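Local coordinates for protein acetyltransferase, GNAT family (Colwellia psychrerythraea, PDB 3IWG) that probably transfers acyl groups other than amino-acyl groups, as a member of the GNAT acetyltransferase family, at residues Q171-L176 against K180-Y185; R198-Y203 against Y207-M212. All coordinates share one frame; numbering follows the deposited sequence.

Contact 1. Residues Q171-L176 against K180-Y185; sequences QYYGNL and KELFGY
Lys-180 brings its backbone N to 2.9 Å from Leu-176 O, at too poor an angle for a hydrogen bond across this turn. It is the first residue after helix 166-178 to leave helical phi and psi, and its positive phi sets up a Schellman motif, with the bond from CA to CB pointing away from the helix. Glu-181 supplies the motif's 6→1 bond. Its N donates to Leu-176 O almost straight, at 2.9 Å and 176°, though tilted out of the carbonyl plane. The Glu-181 side chain, extended beyond CG, crosses that of Leu-176 at about a right angle, and OE1 rests 3.6 Å from Leu-176 CD1. Its polar needs are met by other residues: OE2 pairs with Arg-179 and accepts from the backbone of Leu-199. At Leu-182 the strand begins and contact becomes wholly apolar. With CG anti to the backbone N (chi1 -180°), both methyls reach the Tyr-173 ring. CD2 lies 4.3 Å from the Tyr-173 ring centroid, an off-centre CH-pi contact 30° from the normal, and CD1 comes obliquely to 3.8 Å from Tyr-173 CE1. Nearer the backbone, Leu-182 CB meets Leu-176 CB at 4.2 Å. Phe-154 of helix 151-162 touches both Leu-182 and Tyr-173, and Leu-151 and Ala-158 add to the cover on the tyrosine. An alanine in place of Tyr-173 would probably deprive the Leu-182 methyls of their aromatic surface and open a gap between helices 151-162 and 166-178. A capped helix running through a tight turn into a sheet strand, with leucine and tyrosine sealing the joint, matches the passage from the second helix to the second strand of the GNAT fold.

Contact 2. Residues R198-Y203 against Y207-M212; sequences RLFDQY and YADLGM
Tyr-207 O is held by a water that donates to it at 2.7 Å and accepts from Phe-200 N, so one solvent molecule links the two segments next to the directly bonded pair of Arg-198 and Asp-209. The Phe-200 ring turns its edge to the same carbonyl, CD2 lying 3.5 Å from Tyr-207 O. Its far side, at CZ, reaches 3.7 Å from Asp-209 CB, and the ring runs nearly parallel to the Asp-209 carboxylate. Further along, Arg-198 and Asp-209 form a hydrogen-bonded antiparallel pair, with reciprocal N-to-O bonds of 3.0 Å. Above this pair the guanidinium passes one face over Asp-209 O and points NH2 at Asp-209 OD2 in a long salt bridge of 3.4 Å. That oxygen lies in the guanidinium plane, yet the carboxylate stands 88° to it, which rules out a side-by-side, two-pronged pairing. Asp-209 presents the oxygen by holding CG anti to the backbone N (chi1 -171°). The stronger partner of Arg-198 is Glu-196, bridged through NH1, and OD2 also takes a weak bond from Gly-33 N. The guanidinium probably helps keep both carboxylates ionised, and the two acids, at NH1 and NH2, probably restrain its rotation.

Overall arrangement
Contacts 1 and 2 follow one another along the chain and meet through neighbouring strands, 182-187 and 190-199, with centres about 13 Å apart. Contact 1 is the more buried, although it lies further from the centre of the chain; it seats a helix on the sheet, largely by apolar side chains. Contact 2, partly buried, joins two strands of a hairpin and relies on backbone pairing, charge and water. The Glu-181 side chain ties the two contacts together. The second subunit comes near contact 1, where Asn-175 bonds to Asn-175 of that subunit, whereas no other chain of the assembly touches the segments of contact 2.

Contact 1. Residues Q171-L176 against K180-Y185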
loop_
_atom_site.group_PDB
_atom_site.type_symbol
_atom_site.label_atom_id
_atom_site.label_comp_id
_atom_site.label_asym_id
_atom_site.label_seq_id
_atom_site.Cartn_x
_atom_site.Cartn_y
_atom_site.Cartn_z
ATOM N N GLN A 171 -1.517 -3.206 1.972
ATOM C CA GLN A 171 -1.462 -1.979 1.162
ATOM C C GLN A 171 -1.241 -2.289 -0.299
ATOM O O GLN A 171 -1.888 -1.728 -1.163
ATOM C CB GLN A 171 -0.372 -1.012 1.656
ATOM C CG GLN A 171 -0.641 -0.419 3.095
ATOM C CD GLN A 171 -1.963 0.336 3.226
ATOM O OE1 GLN A 171 -2.330 1.163 2.386
ATOM N NE2 GLN A 171 -2.660 0.076 4.311
ATOM N N TYR A 172 -0.331 -3.186 -0.591
ATOM C CA TYR A 172 0.016 -3.470 -1.995
ATOM C C TYR A 172 -1.185 -4.030 -2.756
ATOM O O TYR A 172 -1.559 -3.553 -3.831
ATOM C CB TYR A 172 1.131 -4.463 -2.015
ATOM C CG TYR A 172 1.523 -4.923 -3.367
ATOM C CD1 TYR A 172 2.441 -4.207 -4.124
ATOM C CD2 TYR A 172 1.013 -6.106 -3.882
ATOM C CE1 TYR A 172 2.785 -4.646 -5.407
ATOM C CE2 TYR A 172 1.329 -6.538 -5.146
ATOM C CZ TYR A 172 2.211 -5.816 -5.897
ATOM O OH TYR A 172 2.557 -6.263 -7.123
ATOM N N TYR A 173 -1.850 -4.980 -2.115
ATOM C CA TYR A 173 -3.038 -5.571 -2.671
ATOM C C TYR A 173 -4.231 -4.636 -2.640
ATOM O O TYR A 173 -4.987 -4.614 -3.568
ATOM C CB TYR A 173 -3.340 -6.900 -1.993
ATOM C CG TYR A 173 -2.556 -8.099 -2.459
ATOM C CD1 TYR A 173 -2.035 -8.198 -3.754
ATOM C CD2 TYR A 173 -2.445 -9.217 -1.630
ATOM C CE1 TYR A 173 -1.360 -9.367 -4.170
ATOM C CE2 TYR A 173 -1.788 -10.399 -2.047
ATOM C CZ TYR A 173 -1.265 -10.463 -3.307
ATOM O OH TYR A 173 -0.657 -11.636 -3.660
ATOM N N GLY A 174 -4.360 -3.792 -1.623
ATOM C CA GLY A 174 -5.466 -2.812 -1.613
ATOM C C GLY A 174 -5.395 -1.897 -2.819
ATOM O O GLY A 174 -6.370 -1.604 -3.519
ATOM N N ASN A 175 -4.193 -1.443 -3.076
ATOM C CA ASN A 175 -3.953 -0.628 -4.216
ATOM C C ASN A 175 -4.179 -1.390 -5.526
ATOM O O ASN A 175 -4.771 -0.849 -6.448
ATOM C CB ASN A 175 -2.544 -0.098 -4.124
ATOM C CG ASN A 175 -2.242 0.911 -5.201
ATOM O OD1 ASN A 175 -1.379 0.676 -6.001
ATOM N ND2 ASN A 175 -2.944 2.048 -5.194
ATOM N N LEU A 176 -3.756 -2.650 -5.638
ATOM C CA LEU A 176 -4.013 -3.366 -6.902
ATOM C C LEU A 176 -5.520 -3.548 -7.156
ATOM O O LEU A 176 -5.994 -3.440 -8.284
ATOM C CB LEU A 176 -3.304 -4.695 -6.918
ATOM C CG LEU A 176 -1.927 -4.925 -7.580
ATOM C CD1 LEU A 176 -0.978 -3.746 -7.679
ATOM C CD2 LEU A 176 -1.255 -6.106 -6.920
ATOM N N LYS A 180 -7.858 -2.431 -10.264
ATOM C CA LYS A 180 -8.373 -3.616 -10.983
ATOM C C LYS A 180 -7.278 -4.497 -11.653
ATOM O O LYS A 180 -7.426 -4.989 -12.774
ATOM C CB LYS A 180 -9.448 -3.157 -11.982
ATOM C CG LYS A 180 -10.454 -2.142 -11.361
ATOM C CD LYS A 180 -11.740 -2.051 -12.173
ATOM C CE LYS A 180 -12.689 -0.897 -11.706
ATOM N NZ LYS A 180 -13.141 -0.060 -12.889
ATOM N N GLU A 181 -6.179 -4.699 -10.941
ATOM C CA GLU A 181 -5.068 -5.473 -11.481
ATOM C C GLU A 181 -4.926 -6.846 -10.874
ATOM O O GLU A 181 -4.036 -7.621 -11.266
ATOM C CB GLU A 181 -3.768 -4.680 -11.360
ATOM C CG GLU A 181 -3.758 -3.453 -12.241
ATOM C CD GLU A 181 -2.558 -2.551 -12.009
ATOM O OE1 GLU A 181 -1.883 -2.711 -10.979
ATOM O OE2 GLU A 181 -2.300 -1.659 -12.850
ATOM N N LEU A 182 -5.754 -7.166 -9.884
ATOM C CA LEU A 182 -5.565 -8.420 -9.153
ATOM C C LEU A 182 -6.666 -9.404 -9.494
ATOM O O LEU A 182 -7.822 -9.017 -9.560
ATOM C CB LEU A 182 -5.512 -8.157 -7.647
ATOM C CG LEU A 182 -5.308 -9.333 -6.647
ATOM C CD1 LEU A 182 -3.978 -10.031 -6.800
ATOM C CD2 LEU A 182 -5.479 -8.802 -5.202
ATOM N N PHE A 183 -6.302 -10.679 -9.688
ATOM C CA PHE A 183 -7.290 -11.704 -9.950
ATOM C C PHE A 183 -7.039 -12.959 -9.106
ATOM O O PHE A 183 -5.918 -13.247 -8.695
ATOM C CB PHE A 183 -7.282 -12.092 -11.431
ATOM C CG PHE A 183 -7.637 -10.966 -12.358
ATOM C CD1 PHE A 183 -6.725 -9.984 -12.654
ATOM C CD2 PHE A 183 -8.883 -10.901 -12.965
ATOM C CE1 PHE A 183 -7.052 -8.936 -13.501
ATOM C CE2 PHE A 183 -9.203 -9.836 -13.818
ATOM C CZ PHE A 183 -8.264 -8.869 -14.088
ATOM N N GLY A 184 -8.100 -13.721 -8.894
ATOM C CA GLY A 184 -8.038 -14.936 -8.105
ATOM C C GLY A 184 -8.610 -16.101 -8.869
ATOM O O GLY A 184 -9.553 -15.936 -9.647
ATOM N N TYR A 185 -8.015 -17.264 -8.663
ATOM C CA TYR A 185 -8.519 -18.497 -9.225
ATOM C C TYR A 185 -8.943 -19.341 -8.046
ATOM O O TYR A 185 -8.125 -19.724 -7.219
ATOM C CB TYR A 185 -7.435 -19.174 -10.065
ATOM C CG TYR A 185 -7.787 -20.493 -10.714
ATOM C CD1 TYR A 185 -8.974 -20.658 -11.424
ATOM C CD2 TYR A 185 -6.894 -21.560 -10.675
ATOM C CE1 TYR A 185 -9.274 -21.861 -12.050
ATOM C CE2 TYR A 185 -7.190 -22.786 -11.272
ATOM C CZ TYR A 185 -8.371 -22.931 -11.958
ATOM O OH TYR A 185 -8.641 -24.117 -12.578
#

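Contact 2. Residues R198-Y203 against Y207-M212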
loop_
_atom_site.group_PDB
_atom_site.type_symbol
_atom_site.label_atom_id
_atom_site.label_comp_id
_atom_site.label_asym_id
_atom_site.label_seq_id
_atom_site.Cartn_x
_atom_site.Cartn_y
_atom_site.Cartn_z
ATOM N N ARG A 198 -0.510 -5.797 -14.266
ATOM C CA ARG A 198 -0.305 -4.428 -13.831
ATOM C C ARG A 198 0.004 -3.511 -14.959
ATOM O O ARG A 198 0.853 -3.807 -15.781
ATOM C CB ARG A 198 0.895 -4.339 -12.938
ATOM C CG ARG A 198 0.885 -5.226 -11.671
ATOM C CD ARG A 198 2.336 -5.187 -11.112
ATOM N NE ARG A 198 2.579 -6.430 -10.466
ATOM C CZ ARG A 198 3.485 -7.343 -10.771
ATOM N NH1 ARG A 198 3.484 -8.451 -10.032
ATOM N NH2 ARG A 198 4.413 -7.143 -11.684
ATOM N N LEU A 199 -0.638 -2.366 -14.970
ATOM C CA LEU A 199 -0.352 -1.374 -15.977
ATOM C C LEU A 199 0.731 -0.507 -15.451
ATOM O O LEU A 199 0.912 -0.424 -14.262
ATOM C CB LEU A 199 -1.574 -0.505 -16.254
ATOM C CG LEU A 199 -2.513 -1.137 -17.260
ATOM C CD1 LEU A 199 -2.865 -2.559 -16.884
ATOM C CD2 LEU A 199 -3.798 -0.233 -17.447
ATOM N N PHE A 200 1.429 0.143 -16.362
ATOM C CA PHE A 200 2.377 1.196 -16.042
ATOM C C PHE A 200 1.744 2.570 -16.214
ATOM O O PHE A 200 1.098 2.860 -17.230
ATOM C CB PHE A 200 3.526 1.106 -16.989
ATOM C CG PHE A 200 4.350 -0.120 -16.793
ATOM C CD1 PHE A 200 5.390 -0.116 -15.882
ATOM C CD2 PHE A 200 4.094 -1.267 -17.526
ATOM C CE1 PHE A 200 6.179 -1.239 -15.721
ATOM C CE2 PHE A 200 4.853 -2.408 -17.348
ATOM C CZ PHE A 200 5.909 -2.396 -16.455
ATOM N N ASP A 201 1.935 3.444 -15.239
ATOM C CA ASP A 201 1.345 4.769 -15.349
ATOM C C ASP A 201 2.101 5.709 -16.325
ATOM O O ASP A 201 1.496 6.641 -16.855
ATOM C CB ASP A 201 1.157 5.381 -13.952
ATOM C CG ASP A 201 0.043 4.685 -13.152
ATOM O OD1 ASP A 201 -0.779 3.915 -13.731
ATOM O OD2 ASP A 201 0.006 4.879 -11.930
ATOM N N GLN A 202 3.388 5.445 -16.563
ATOM C CA GLN A 202 4.205 6.245 -17.478
ATOM C C GLN A 202 5.272 5.396 -18.166
ATOM O O GLN A 202 5.636 4.331 -17.697
ATOM C CB GLN A 202 4.943 7.342 -16.715
ATOM C CG GLN A 202 4.483 7.502 -15.269
ATOM C CD GLN A 202 5.622 7.831 -14.299
ATOM O OE1 GLN A 202 6.044 6.962 -13.506
ATOM N NE2 GLN A 202 6.128 9.085 -14.361
ATOM N N TYR A 203 5.777 5.905 -19.272
ATOM C CA TYR A 203 6.925 5.330 -19.993
ATOM C C TYR A 203 6.656 4.032 -20.713
ATOM O O TYR A 203 7.166 3.832 -21.840
ATOM C CB TYR A 203 8.127 5.084 -19.072
ATOM C CG TYR A 203 8.494 6.267 -18.227
ATOM C CD1 TYR A 203 8.700 7.513 -18.805
ATOM C CD2 TYR A 203 8.615 6.154 -16.846
ATOM C CE1 TYR A 203 9.027 8.621 -18.026
ATOM C CE2 TYR A 203 8.966 7.265 -16.062
ATOM C CZ TYR A 203 9.162 8.481 -16.664
ATOM O OH TYR A 203 9.481 9.583 -15.917
ATOM N N TYR A 207 2.537 -1.775 -22.205
ATOM C CA TYR A 207 2.767 -3.096 -21.644
ATOM C C TYR A 207 2.015 -3.390 -20.342
ATOM O O TYR A 207 1.589 -2.475 -19.594
ATOM C CB TYR A 207 4.255 -3.262 -21.402
ATOM C CG TYR A 207 5.086 -3.103 -22.668
ATOM C CD1 TYR A 207 5.306 -4.179 -23.506
ATOM C CD2 TYR A 207 5.656 -1.866 -23.020
ATOM C CE1 TYR A 207 6.088 -4.064 -24.667
ATOM C CE2 TYR A 207 6.436 -1.727 -24.199
ATOM C CZ TYR A 207 6.643 -2.833 -25.023
ATOM O OH TYR A 207 7.418 -2.742 -26.191
ATOM N N ALA A 208 1.836 -4.683 -20.089
ATOM C CA ALA A 208 1.317 -5.172 -18.822
ATOM C C ALA A 208 2.379 -6.082 -18.186
ATOM O O ALA A 208 2.935 -6.959 -18.842
ATOM C CB ALA A 208 0.024 -5.903 -19.022
ATOM N N ASP A 209 2.644 -5.880 -16.908
ATOM C CA ASP A 209 3.646 -6.634 -16.196
ATOM C C ASP A 209 2.890 -7.648 -15.318
ATOM O O ASP A 209 2.133 -7.252 -14.426
ATOM C CB ASP A 209 4.439 -5.652 -15.346
ATOM C CG ASP A 209 5.691 -6.248 -14.687
ATOM O OD1 ASP A 209 6.106 -7.414 -14.924
ATOM O OD2 ASP A 209 6.304 -5.484 -13.914
ATOM N N LEU A 210 3.093 -8.941 -15.574
ATOM C CA LEU A 210 2.334 -9.993 -14.920
ATOM C C LEU A 210 3.076 -10.647 -13.754
ATOM O O LEU A 210 4.282 -10.776 -13.765
ATOM C CB LEU A 210 1.960 -11.071 -15.936
ATOM C CG LEU A 210 1.444 -10.550 -17.268
ATOM C CD1 LEU A 210 1.066 -11.700 -18.224
ATOM C CD2 LEU A 210 0.280 -9.550 -17.093
ATOM N N GLY A 211 2.334 -11.043 -12.736
ATOM C CA GLY A 211 2.863 -11.868 -11.640
ATOM C C GLY A 211 1.818 -12.883 -11.232
ATOM O O GLY A 211 0.636 -12.710 -11.507
HETATM N N MSE A 212 2.260 -13.967 -10.627
HETATM C CA MSE A 212 1.358 -14.958 -10.090
HETATM C C MSE A 212 1.935 -15.641 -8.841
HETATM O O MSE A 212 3.151 -15.710 -8.648
HETATM C CB MSE A 212 1.016 -16.086 -11.063
HETATM C CG MSE A 212 1.612 -16.046 -12.433
HETATM SE SE MSE A 212 3.360 -16.822 -12.574
HETATM C CE MSE A 212 4.535 -15.330 -12.322
HETATM O O HOH W 1 0.812 -0.011 -18.951
#